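Local coordinates for protein ethylbenzene dehydrogenase alpha-subunit (Aromatoleum aromaticum, PDB 2IVF) that belongs to the molybdopterin oxidoreductase family and holds a molybdenum atom, two pterin guanosine dinucleotides and an iron-sulfur cluster, at residues R205-M210 against L723-M729; E580-W586 against D817-Y821; P669-F673 against F762-T768; V874-D880 against V911-I917. One frame throughout, in Å; residues are numbered along the deposited sequence.

Contact 1. Residues R205-M210 against L723-M729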
# COMPACT_ATOMS: atom_id res chain seq x y z
N ARG A 205 10.38 10.19 -26.11
CA ARG A 205 11.23 10.93 -27.00
C ARG A 205 11.87 9.96 -28.00
O ARG A 205 11.98 10.22 -29.20
CB ARG A 205 12.28 11.67 -26.17
CG ARG A 205 13.17 12.61 -26.95
CD ARG A 205 14.07 13.38 -25.97
NE ARG A 205 14.87 14.31 -26.73
CZ ARG A 205 14.44 15.48 -27.18
NH1 ARG A 205 13.21 15.89 -26.94
NH2 ARG A 205 15.24 16.23 -27.89
N MET A 206 12.36 8.84 -27.48
CA MET A 206 12.94 7.80 -28.33
C MET A 206 11.96 7.31 -29.39
O MET A 206 12.28 7.27 -30.57
CB MET A 206 13.40 6.64 -27.44
CG MET A 206 14.02 5.46 -28.17
SD MET A 206 13.86 3.98 -27.15
CE MET A 206 12.34 4.28 -26.26
N THR A 207 10.76 6.95 -28.96
CA THR A 207 9.78 6.40 -29.87
C THR A 207 9.38 7.45 -30.89
O THR A 207 9.37 7.20 -32.09
CB THR A 207 8.56 5.86 -29.09
OG1 THR A 207 9.04 5.00 -28.03
CG2 THR A 207 7.62 5.10 -30.05
N TYR A 208 9.14 8.66 -30.42
CA TYR A 208 8.86 9.78 -31.32
C TYR A 208 9.98 10.05 -32.35
O TYR A 208 9.75 10.25 -33.57
CB TYR A 208 8.61 11.00 -30.46
CG TYR A 208 8.43 12.27 -31.19
CD1 TYR A 208 7.58 12.36 -32.29
CD2 TYR A 208 9.09 13.43 -30.77
CE1 TYR A 208 7.40 13.57 -32.95
CE2 TYR A 208 8.93 14.62 -31.43
CZ TYR A 208 8.08 14.69 -32.51
OH TYR A 208 7.92 15.89 -33.16
N LEU A 209 11.22 10.06 -31.88
CA LEU A 209 12.31 10.25 -32.83
C LEU A 209 12.35 9.13 -33.87
O LEU A 209 12.70 9.37 -35.02
CB LEU A 209 13.63 10.37 -32.10
CG LEU A 209 13.87 11.70 -31.36
CD1 LEU A 209 15.21 11.66 -30.65
CD2 LEU A 209 13.85 12.83 -32.34
N MET A 210 12.00 7.91 -33.46
CA MET A 210 12.08 6.74 -34.35
C MET A 210 10.78 6.51 -35.12
O MET A 210 10.72 5.65 -36.04
CB MET A 210 12.41 5.49 -33.55
CG MET A 210 13.77 5.54 -32.94
SD MET A 210 14.32 3.93 -32.35
CE MET A 210 13.17 3.51 -31.14
N LEU A 723 19.76 10.13 -34.69
CA LEU A 723 18.89 9.80 -33.58
C LEU A 723 19.47 10.24 -32.24
O LEU A 723 18.74 10.78 -31.41
CB LEU A 723 18.56 8.30 -33.52
CG LEU A 723 17.66 7.83 -34.66
CD1 LEU A 723 17.62 6.28 -34.70
CD2 LEU A 723 16.28 8.44 -34.52
N TYR A 724 20.76 9.95 -32.04
CA TYR A 724 21.41 10.21 -30.77
C TYR A 724 21.56 11.68 -30.53
O TYR A 724 21.28 12.16 -29.41
CB TYR A 724 22.76 9.51 -30.68
CG TYR A 724 23.55 9.84 -29.44
CD1 TYR A 724 23.26 9.25 -28.21
CD2 TYR A 724 24.61 10.72 -29.50
CE1 TYR A 724 24.02 9.54 -27.10
CE2 TYR A 724 25.35 11.03 -28.37
CZ TYR A 724 25.04 10.43 -27.18
OH TYR A 724 25.80 10.76 -26.10
N LYS A 725 22.00 12.42 -31.55
CA LYS A 725 22.15 13.87 -31.40
C LYS A 725 20.79 14.52 -31.11
O LYS A 725 20.69 15.38 -30.24
CB LYS A 725 22.91 14.53 -32.58
CG LYS A 725 22.10 15.06 -33.77
CD LYS A 725 23.06 15.67 -34.83
CE LYS A 725 22.39 15.85 -36.26
NZ LYS A 725 23.28 16.42 -37.37
N LYS A 726 19.73 14.06 -31.78
CA LYS A 726 18.41 14.61 -31.57
C LYS A 726 17.93 14.30 -30.17
O LYS A 726 17.49 15.19 -29.47
CB LYS A 726 17.44 14.11 -32.63
CG LYS A 726 17.63 14.88 -33.93
CD LYS A 726 17.07 14.18 -35.11
CE LYS A 726 15.57 14.17 -35.14
NZ LYS A 726 14.98 15.52 -35.05
N PHE A 727 18.05 13.05 -29.75
CA PHE A 727 17.62 12.64 -28.43
C PHE A 727 18.28 13.48 -27.35
O PHE A 727 17.62 13.89 -26.42
CB PHE A 727 17.94 11.17 -28.19
CG PHE A 727 17.41 10.67 -26.93
CD1 PHE A 727 16.08 10.29 -26.82
CD2 PHE A 727 18.21 10.62 -25.80
CE1 PHE A 727 15.56 9.87 -25.62
CE2 PHE A 727 17.71 10.18 -24.60
CZ PHE A 727 16.37 9.81 -24.51
N THR A 728 19.58 13.67 -27.44
CA THR A 728 20.31 14.36 -26.38
C THR A 728 20.36 15.89 -26.58
O THR A 728 21.08 16.60 -25.82
CB THR A 728 21.77 13.82 -26.30
OG1 THR A 728 22.47 14.13 -27.50
CG2 THR A 728 21.85 12.31 -26.02
N MET A 729 19.65 16.40 -27.61
CA MET A 729 19.78 17.80 -28.01
C MET A 729 21.26 18.15 -28.16
O MET A 729 21.79 19.07 -27.50
CB MET A 729 19.13 18.74 -27.00
CG MET A 729 17.63 18.61 -26.90
SD MET A 729 16.97 19.74 -25.67
CE MET A 729 15.35 19.10 -25.35

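Contact 2. Residues E580-W586 against D817-Y821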
# COMPACT_ATOMS: atom_id res chain seq x y z
N GLU A 580 -17.35 -0.72 -38.93
CA GLU A 580 -18.28 0.35 -39.25
C GLU A 580 -17.62 1.70 -38.97
O GLU A 580 -17.71 2.64 -39.75
CB GLU A 580 -19.54 0.20 -38.41
CG GLU A 580 -20.62 1.17 -38.83
CD GLU A 580 -21.74 1.30 -37.83
OE1 GLU A 580 -21.95 0.37 -37.03
OE2 GLU A 580 -22.42 2.33 -37.85
N ALA A 581 -16.94 1.77 -37.84
CA ALA A 581 -16.23 2.97 -37.44
C ALA A 581 -15.12 3.35 -38.41
O ALA A 581 -15.01 4.52 -38.77
CB ALA A 581 -15.69 2.83 -36.04
N LYS A 582 -14.32 2.39 -38.85
CA LYS A 582 -13.29 2.74 -39.87
C LYS A 582 -13.84 3.01 -41.23
O LYS A 582 -13.25 3.78 -41.98
CB LYS A 582 -12.12 1.77 -39.95
CG LYS A 582 -12.42 0.33 -40.10
CD LYS A 582 -11.54 -0.45 -39.05
CE LYS A 582 -10.06 -0.60 -39.47
NZ LYS A 582 -9.91 -1.35 -40.73
N GLU A 583 -14.97 2.40 -41.55
CA GLU A 583 -15.63 2.69 -42.82
C GLU A 583 -16.03 4.15 -42.84
O GLU A 583 -15.96 4.79 -43.87
CB GLU A 583 -16.86 1.80 -43.03
CG GLU A 583 -17.16 1.53 -44.46
CD GLU A 583 -16.04 0.77 -45.16
OE1 GLU A 583 -15.34 -0.03 -44.48
OE2 GLU A 583 -15.85 0.97 -46.38
N LYS A 584 -16.44 4.68 -41.69
CA LYS A 584 -16.89 6.07 -41.56
C LYS A 584 -15.75 7.07 -41.34
O LYS A 584 -15.98 8.27 -41.27
CB LYS A 584 -17.98 6.18 -40.46
CG LYS A 584 -19.26 5.45 -40.86
CD LYS A 584 -20.34 5.45 -39.77
CE LYS A 584 -21.60 4.81 -40.33
NZ LYS A 584 -22.65 4.60 -39.30
N GLY A 585 -14.52 6.59 -41.26
CA GLY A 585 -13.38 7.46 -41.15
C GLY A 585 -13.16 7.89 -39.72
O GLY A 585 -12.41 8.84 -39.44
N TRP A 586 -13.79 7.17 -38.79
CA TRP A 586 -13.67 7.53 -37.38
C TRP A 586 -12.35 7.08 -36.77
O TRP A 586 -11.92 7.64 -35.76
CB TRP A 586 -14.85 6.97 -36.59
CG TRP A 586 -16.11 7.61 -36.93
CD1 TRP A 586 -16.30 8.77 -37.66
CD2 TRP A 586 -17.42 7.13 -36.61
NE1 TRP A 586 -17.63 9.03 -37.80
CE2 TRP A 586 -18.34 8.04 -37.16
CE3 TRP A 586 -17.90 6.01 -35.92
CZ2 TRP A 586 -19.72 7.87 -37.03
CZ3 TRP A 586 -19.25 5.84 -35.79
CH2 TRP A 586 -20.15 6.76 -36.34
N ASP A 817 -27.48 11.55 -28.41
CA ASP A 817 -28.47 11.21 -29.46
C ASP A 817 -27.84 10.64 -30.74
O ASP A 817 -28.46 10.63 -31.79
CB ASP A 817 -29.42 12.37 -29.72
CG ASP A 817 -28.80 13.50 -30.53
OD1 ASP A 817 -27.55 13.70 -30.49
OD2 ASP A 817 -29.56 14.18 -31.24
N HIS A 818 -26.61 10.15 -30.60
CA HIS A 818 -25.86 9.45 -31.62
C HIS A 818 -26.55 8.12 -31.86
O HIS A 818 -26.95 7.44 -30.91
CB HIS A 818 -24.43 9.27 -31.07
CG HIS A 818 -23.45 8.66 -32.01
ND1 HIS A 818 -23.49 7.33 -32.38
CD2 HIS A 818 -22.36 9.19 -32.63
CE1 HIS A 818 -22.49 7.08 -33.22
NE2 HIS A 818 -21.79 8.19 -33.39
N ASP A 819 -26.65 7.72 -33.12
CA ASP A 819 -27.35 6.48 -33.53
C ASP A 819 -26.96 5.24 -32.76
O ASP A 819 -27.82 4.46 -32.37
CB ASP A 819 -27.14 6.24 -35.03
CG ASP A 819 -27.86 7.27 -35.89
OD1 ASP A 819 -28.81 7.91 -35.40
OD2 ASP A 819 -27.48 7.41 -37.08
N TRP A 820 -25.66 5.06 -32.52
CA TRP A 820 -25.20 3.88 -31.78
C TRP A 820 -25.77 3.86 -30.37
O TRP A 820 -26.16 2.80 -29.86
CB TRP A 820 -23.69 3.87 -31.69
CG TRP A 820 -22.97 3.53 -32.97
CD1 TRP A 820 -23.40 3.68 -34.22
CD2 TRP A 820 -21.60 3.12 -33.05
NE1 TRP A 820 -22.41 3.30 -35.11
CE2 TRP A 820 -21.29 2.97 -34.40
CE3 TRP A 820 -20.63 2.85 -32.09
CZ2 TRP A 820 -20.03 2.54 -34.82
CZ3 TRP A 820 -19.39 2.43 -32.51
CH2 TRP A 820 -19.10 2.29 -33.85
N TYR A 821 -25.76 5.00 -29.70
CA TYR A 821 -26.32 5.12 -28.36
C TYR A 821 -27.83 4.96 -28.27
O TYR A 821 -28.36 4.25 -27.41
CB TYR A 821 -25.87 6.42 -27.69
CG TYR A 821 -24.43 6.33 -27.23
CD1 TYR A 821 -23.39 6.30 -28.16
CD2 TYR A 821 -24.11 6.24 -25.88
CE1 TYR A 821 -22.09 6.19 -27.76
CE2 TYR A 821 -22.84 6.14 -25.48
CZ TYR A 821 -21.84 6.11 -26.40
OH TYR A 821 -20.57 6.00 -25.96

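Contact 3. Residues P669-F673 against F762-T768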
# COMPACT_ATOMS: atom_id res chain seq x y z
N PRO A 669 -1.07 18.62 -4.48
CA PRO A 669 -0.67 19.49 -5.59
C PRO A 669 0.68 20.21 -5.43
O PRO A 669 0.78 21.45 -5.51
CB PRO A 669 -1.83 20.47 -5.66
CG PRO A 669 -2.26 20.61 -4.22
CD PRO A 669 -1.98 19.32 -3.52
N PHE A 670 1.73 19.41 -5.32
CA PHE A 670 3.09 19.91 -5.09
C PHE A 670 4.04 18.96 -5.74
O PHE A 670 3.84 17.71 -5.67
CB PHE A 670 3.44 20.05 -3.58
CG PHE A 670 2.70 19.11 -2.68
CD1 PHE A 670 3.18 17.84 -2.39
CD2 PHE A 670 1.52 19.51 -2.06
CE1 PHE A 670 2.48 16.97 -1.57
CE2 PHE A 670 0.80 18.67 -1.25
CZ PHE A 670 1.29 17.39 -0.96
N PHE A 671 5.07 19.52 -6.38
CA PHE A 671 6.16 18.73 -6.95
C PHE A 671 7.24 18.55 -5.92
O PHE A 671 7.54 19.47 -5.15
CB PHE A 671 6.80 19.48 -8.10
CG PHE A 671 6.04 19.42 -9.36
CD1 PHE A 671 4.94 20.23 -9.56
CD2 PHE A 671 6.41 18.54 -10.35
CE1 PHE A 671 4.23 20.18 -10.76
CE2 PHE A 671 5.72 18.48 -11.55
CZ PHE A 671 4.62 19.31 -11.74
N THR A 672 7.87 17.39 -5.93
CA THR A 672 8.89 17.08 -4.89
C THR A 672 10.14 16.60 -5.59
O THR A 672 10.10 15.87 -6.60
CB THR A 672 8.33 16.05 -3.88
OG1 THR A 672 7.24 16.64 -3.16
CG2 THR A 672 9.38 15.56 -2.87
N PHE A 673 11.25 17.08 -5.06
CA PHE A 673 12.59 16.77 -5.54
C PHE A 673 13.11 15.43 -5.03
O PHE A 673 12.93 15.06 -3.87
CB PHE A 673 13.53 17.88 -5.08
CG PHE A 673 14.97 17.66 -5.44
CD1 PHE A 673 15.35 17.53 -6.75
CD2 PHE A 673 15.93 17.61 -4.46
CE1 PHE A 673 16.73 17.34 -7.10
CE2 PHE A 673 17.28 17.45 -4.78
CZ PHE A 673 17.68 17.32 -6.11
N PHE A 762 14.61 24.70 -5.82
CA PHE A 762 13.95 23.40 -5.74
C PHE A 762 14.77 22.36 -4.97
O PHE A 762 14.22 21.64 -4.13
CB PHE A 762 13.67 22.88 -7.15
CG PHE A 762 12.75 21.69 -7.21
CD1 PHE A 762 11.56 21.68 -6.50
CD2 PHE A 762 13.02 20.63 -8.03
CE1 PHE A 762 10.70 20.60 -6.59
CE2 PHE A 762 12.18 19.58 -8.12
CZ PHE A 762 11.03 19.55 -7.39
N LYS A 763 16.07 22.27 -5.27
CA LYS A 763 16.96 21.32 -4.58
C LYS A 763 17.04 21.61 -3.10
O LYS A 763 17.12 20.69 -2.29
CB LYS A 763 18.40 21.45 -5.08
CG LYS A 763 18.88 20.50 -6.14
CD LYS A 763 20.42 20.70 -6.34
CE LYS A 763 20.82 22.17 -6.36
NZ LYS A 763 22.28 22.51 -6.70
N LYS A 764 17.05 22.88 -2.74
CA LYS A 764 17.19 23.26 -1.34
C LYS A 764 15.91 23.01 -0.53
O LYS A 764 15.97 22.43 0.56
CB LYS A 764 17.64 24.72 -1.23
CG LYS A 764 19.05 24.95 -1.74
CD LYS A 764 19.48 26.39 -1.57
CE LYS A 764 21.00 26.56 -1.65
NZ LYS A 764 21.34 28.02 -1.73
N GLU A 765 14.75 23.43 -1.07
CA GLU A 765 13.47 23.32 -0.38
C GLU A 765 12.92 21.92 -0.47
O GLU A 765 12.24 21.44 0.41
CB GLU A 765 12.49 24.28 -1.04
CG GLU A 765 13.00 25.67 -1.02
CD GLU A 765 11.93 26.70 -1.23
OE1 GLU A 765 10.95 26.41 -1.94
OE2 GLU A 765 12.12 27.79 -0.63
N GLY A 766 13.18 21.24 -1.57
CA GLY A 766 12.72 19.87 -1.70
C GLY A 766 11.32 19.66 -2.23
O GLY A 766 10.98 18.56 -2.68
N GLN A 767 10.52 20.70 -2.21
CA GLN A 767 9.19 20.63 -2.80
C GLN A 767 8.58 22.01 -2.90
O GLN A 767 8.96 22.95 -2.20
CB GLN A 767 8.24 19.73 -1.99
CG GLN A 767 7.85 20.34 -0.72
CD GLN A 767 6.83 19.49 0.06
OE1 GLN A 767 7.24 18.54 0.71
NE2 GLN A 767 5.54 19.85 0.02
N THR A 768 7.61 22.12 -3.80
CA THR A 768 6.85 23.33 -4.02
C THR A 768 5.47 23.03 -4.58
O THR A 768 5.33 22.18 -5.46
CB THR A 768 7.59 24.35 -4.97
OG1 THR A 768 7.01 25.62 -4.74
CG2 THR A 768 7.48 24.03 -6.48

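Contact 4. Residues V874-D880 against V911-I917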
# COMPACT_ATOMS: atom_id res chain seq x y z
N VAL A 874 -7.09 -14.41 -2.73
CA VAL A 874 -8.43 -14.03 -3.13
C VAL A 874 -9.31 -13.87 -1.88
O VAL A 874 -9.31 -14.74 -1.03
CB VAL A 874 -9.09 -15.02 -4.10
CG1 VAL A 874 -9.20 -16.40 -3.47
CG2 VAL A 874 -10.45 -14.49 -4.49
N HIS A 875 -10.00 -12.73 -1.75
CA HIS A 875 -10.91 -12.55 -0.62
C HIS A 875 -12.28 -13.07 -1.03
O HIS A 875 -12.82 -12.67 -2.06
CB HIS A 875 -11.09 -11.10 -0.21
CG HIS A 875 -9.83 -10.39 0.21
ND1 HIS A 875 -9.83 -9.38 1.14
CD2 HIS A 875 -8.55 -10.53 -0.20
CE1 HIS A 875 -8.59 -8.94 1.31
NE2 HIS A 875 -7.79 -9.62 0.50
N MET A 876 -12.81 -13.96 -0.21
CA MET A 876 -14.12 -14.53 -0.45
C MET A 876 -15.00 -14.30 0.75
O MET A 876 -14.53 -14.32 1.89
CB MET A 876 -14.03 -16.04 -0.63
CG MET A 876 -13.28 -16.51 -1.83
SD MET A 876 -13.35 -18.31 -1.93
CE MET A 876 -15.12 -18.53 -2.25
N ASN A 877 -16.29 -14.12 0.52
CA ASN A 877 -17.24 -14.15 1.62
C ASN A 877 -17.17 -15.48 2.36
O ASN A 877 -17.12 -16.56 1.76
CB ASN A 877 -18.66 -13.97 1.09
CG ASN A 877 -19.70 -14.00 2.20
OD1 ASN A 877 -20.19 -15.09 2.58
ND2 ASN A 877 -19.96 -12.85 2.78
N SER A 878 -17.19 -15.41 3.70
CA SER A 878 -16.99 -16.60 4.52
C SER A 878 -17.97 -17.71 4.22
O SER A 878 -17.60 -18.88 4.18
CB SER A 878 -17.14 -16.25 6.02
OG SER A 878 -16.32 -15.16 6.35
N LYS A 879 -19.24 -17.37 4.05
CA LYS A 879 -20.24 -18.37 3.79
C LYS A 879 -20.07 -18.96 2.41
O LYS A 879 -20.21 -20.15 2.25
CB LYS A 879 -21.65 -17.84 3.96
CG LYS A 879 -22.70 -18.93 3.88
CD LYS A 879 -24.09 -18.33 4.11
CE LYS A 879 -25.12 -19.38 4.43
NZ LYS A 879 -25.65 -19.97 3.18
N ASP A 880 -19.80 -18.12 1.41
CA ASP A 880 -19.46 -18.64 0.09
C ASP A 880 -18.36 -19.65 0.15
O ASP A 880 -18.43 -20.69 -0.50
CB ASP A 880 -19.00 -17.52 -0.83
CG ASP A 880 -20.12 -16.61 -1.27
OD1 ASP A 880 -21.30 -16.97 -1.14
OD2 ASP A 880 -19.80 -15.55 -1.81
N VAL A 911 -16.83 -9.34 2.43
CA VAL A 911 -16.99 -9.54 0.97
C VAL A 911 -18.44 -9.78 0.67
O VAL A 911 -19.12 -10.58 1.35
CB VAL A 911 -16.16 -10.75 0.52
CG1 VAL A 911 -16.37 -11.00 -1.00
CG2 VAL A 911 -14.70 -10.51 0.84
N GLN A 912 -18.96 -9.14 -0.36
CA GLN A 912 -20.36 -9.38 -0.71
C GLN A 912 -20.53 -10.81 -1.17
O GLN A 912 -19.67 -11.34 -1.92
CB GLN A 912 -20.80 -8.40 -1.79
CG GLN A 912 -22.25 -8.53 -2.12
CD GLN A 912 -22.75 -7.46 -3.07
OE1 GLN A 912 -23.51 -7.75 -3.96
NE2 GLN A 912 -22.34 -6.21 -2.86
N PRO A 913 -21.62 -11.48 -0.76
CA PRO A 913 -21.87 -12.79 -1.37
C PRO A 913 -21.81 -12.79 -2.90
O PRO A 913 -22.44 -11.94 -3.55
CB PRO A 913 -23.31 -13.11 -0.94
CG PRO A 913 -23.39 -12.48 0.45
CD PRO A 913 -22.66 -11.15 0.24
N LYS A 914 -21.07 -13.75 -3.44
CA LYS A 914 -20.88 -13.96 -4.89
C LYS A 914 -20.03 -12.87 -5.53
O LYS A 914 -19.92 -12.79 -6.72
CB LYS A 914 -22.20 -14.14 -5.63
CG LYS A 914 -23.11 -15.27 -5.06
CD LYS A 914 -22.37 -16.57 -4.73
CE LYS A 914 -23.31 -17.59 -3.99
NZ LYS A 914 -23.65 -17.09 -2.59
N GLN A 915 -19.41 -12.07 -4.70
CA GLN A 915 -18.28 -11.24 -5.13
C GLN A 915 -17.03 -12.02 -4.69
O GLN A 915 -17.06 -12.68 -3.66
CB GLN A 915 -18.32 -9.89 -4.42
CG GLN A 915 -17.12 -8.95 -4.70
CD GLN A 915 -17.01 -7.79 -3.73
OE1 GLN A 915 -17.58 -7.83 -2.67
NE2 GLN A 915 -16.25 -6.76 -4.11
N CYS A 916 -15.93 -11.92 -5.43
CA CYS A 916 -14.63 -12.25 -4.84
C CYS A 916 -13.66 -11.19 -5.34
O CYS A 916 -13.91 -10.53 -6.36
CB CYS A 916 -14.14 -13.65 -5.22
SG CYS A 916 -13.98 -13.90 -7.03
N ILE A 917 -12.59 -11.02 -4.59
CA ILE A 917 -11.69 -9.91 -4.79
C ILE A 917 -10.25 -10.37 -4.86
O ILE A 917 -9.80 -11.11 -3.97
CB ILE A 917 -11.76 -8.97 -3.59
CG1 ILE A 917 -13.22 -8.55 -3.31
CG2 ILE A 917 -10.85 -7.73 -3.80
CD1 ILE A 917 -13.38 -7.75 -2.00
O HOH W 1 -17.24 -14.73 -1.99

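Contact 1. Residues R205-M210 against L723-M729
Two flat groups, the guanidinium of Arg205 and the ring of Phe727, carry this helix-helix contact, and their planes stand 58° apart. Phe727 O and Lys726 O lie at the guanidinium edge, both somewhat tilted from its plane. Met206 N sits at the edge of the phenyl ring, and Leu209 CD1 is at its edge too, near the ring plane, whereas Arg205 CG approaches Phe727 CD1 obliquely at 3.7 Å. With CG anti to the backbone N (chi1 -174°) and the chain extended as far as NE, Arg205 runs past the ring to the end of helix 723-727. There Arg205 NE donates to Phe727 O at 2.8 Å and Arg205 NH2 to Lys726 O at 2.9 Å, both bonds moderately bent. Two neighbouring carbonyls thus fix the rotation of the guanidinium. Lys726 O also accepts from Met729 N within the Schellman motif, the two donors reaching it from opposite faces of the carbonyl plane, so the arginine binds carbonyls of the helix's last turn, where its positive charge is probably favoured by the helix C-terminus. The two side chains of Met729 and Arg205 cross at about a right angle, Met729 CG being 3.5 Å from Arg205 NH2.

Farther along, Leu209 wedges its two methyls into the other helix: CD1 packs 3.7 Å from Phe727 CB and CD2 rests 3.5 Å from Lys726 CE. Leu723 CD2 reaches back to Leu209 CB and Met210 CG. The short helical segments run at 133° to each other. Helix 687-704 packs against Phe727 through Ile691 and Leu695, while strand 186-188 and helix 163-181 receive Met210.

Contact 2. Residues E580-W586 against D817-Y821
Trp586, His818 and Trp820 form an aromatic cluster between the C-terminal end of helix 574-583, closed by a Schellman motif at Gly585, and the first turn of helix 819-824. Its tight part is the tryptophan pair, an offset edge-to-face arrangement with the planes at 62°: Trp586 CZ3 comes over one face of Trp820, toward the rim, and lies 3.5 Å from Trp820 CZ2. His818 CE1 approaches Trp820 over a face as well, while Trp586 CH2 meets the edge of the imidazole 3.7 Å from His818 NE2. The imidazole is held at both nitrogens. ND1 accepts from Trp820 N in the ring plane, capping the helix, and NE2 is bonded to Gly947 O. Ala581 CB adds a looser contact with Trp820 CH2 at 4.1 Å.

The more open side is polar and built round Glu580, which is partly exposed, and Lys584, which is exposed. Glu580 has CG anti to its amide nitrogen (chi1 -172°) and an extended chain, which carries the carboxylate to the indole nitrogen of Trp820. Lys584 NZ bridges to Glu580 OE2 at 2.7 Å on the anti lone pair, and OE1 pairs with Lys572, so two lysines probably keep the carboxylate ionised. The bond joining the two segments is that of Trp820 NE1 to Glu580 OE2, 2.9 Å long, reaching the oxygen from above the carboxylate plane.

Contact 3. Residues P669-F673 against F762-T768
Phe673 and Phe762 cross where an antiparallel beta ladder runs into a helix end: strand 670-676, the middle member of a three-stranded sheet, pairs with strand 767-769 just after helix 759-765. The two rings make an offset edge-to-face pair with planes at 64°, the edge of Phe673 turned to the face of Phe762. Phe673 CB lies over that same Phe762 ring, 3.9 Å from its centroid. Having CG anti to the backbone N (chi1 177°), Phe673 extends alongside Lys763, whose CA sits over a face of the phenyl ring and whose CG touches Phe673 CZ at 3.4 Å. The aromatic ring thus covers the last turn of the helix.

At the far end, Phe670 and Gln767 lie side by side, pointing the same way, with Gln767 NE2 over a face of the ring, 3.9 Å from Phe670 CD1; that NE2 is bonded to Thr112. Thr672 OG1 rests beside Gln767 CB but bonds to Ser91 O, linking the sheet to the neighbourhood of the iron-sulfur cluster. Phe671 and Thr768 exchange backbone bonds as a hydrogen-bonded pair. Gly766, at positive phi after the helix, leads into the strand, and its O accepts from Phe673 N at 2.8 Å, the donor lying above the carbonyl plane.

Contact 4. Residues V874-D880 against V911-I917
Asn877 holds CG anti to its backbone N (chi1 180°), which directs ND2 at Val911 O, and Asp880 has CG beside its own N (chi1 -72°), which turns the carboxylate to Lys914. Both segments lie in the molybdopterin dinucleotide binding domain, of the double-psi beta-barrel clan, where strand 873-877 passes into helix 878-883. Asn877 is that helix's N-cap: OD1 accepts from Asp880 N on a lone pair and weakly from Lys879 N. With Asn877 ND2 bonded to Val911 O at 2.8 Å, in the amide plane, both ends of the amide are engaged and its rotation is fixed.

Farther back, His875 and Ile917 form an antiparallel hydrogen-bonded pair, His875 N reaching Ile917 O at 2.8 Å. Val911 CG2 packs on His875 CB at 3.8 Å. Trp139 of the beta-subunit covers Asn877 and Pro913, so this corner also borders the subunit interface.

Asp880 grips the type II turn from Gln912 to Gln915. Lys914 NZ makes a salt bridge to Asp880 OD1 at 2.8 Å, while its OD2 also accepts from a water that joins Asn877 N and Gln915 O. The nearly straight bond from Lys914 N to Asp880 OD2, 2.7 Å, uses the syn lone pair.

Contacts 1, 2 and 3 interlock along the chain: contact 1 crosses both others, and contact 3 is nested within the loop closed by contact 2. Each ties a segment of the molybdopterin oxidoreductase region to a later one. Contact 4 follows them all and joins segments only 31 residues apart within the dinucleotide-binding domain. None touches another. The centres of contacts 1 and 3 are about 28 Å apart, those of contacts 1 and 4 about 50 Å, on opposite sides of the chain's centre. Contact 3 lies near the iron-sulfur cluster and contact 4 near MGD, whereas contacts 1 and 2 join helices. Contacts 1 to 3 thus fasten regions distant in sequence, and contact 4 closes a local piece.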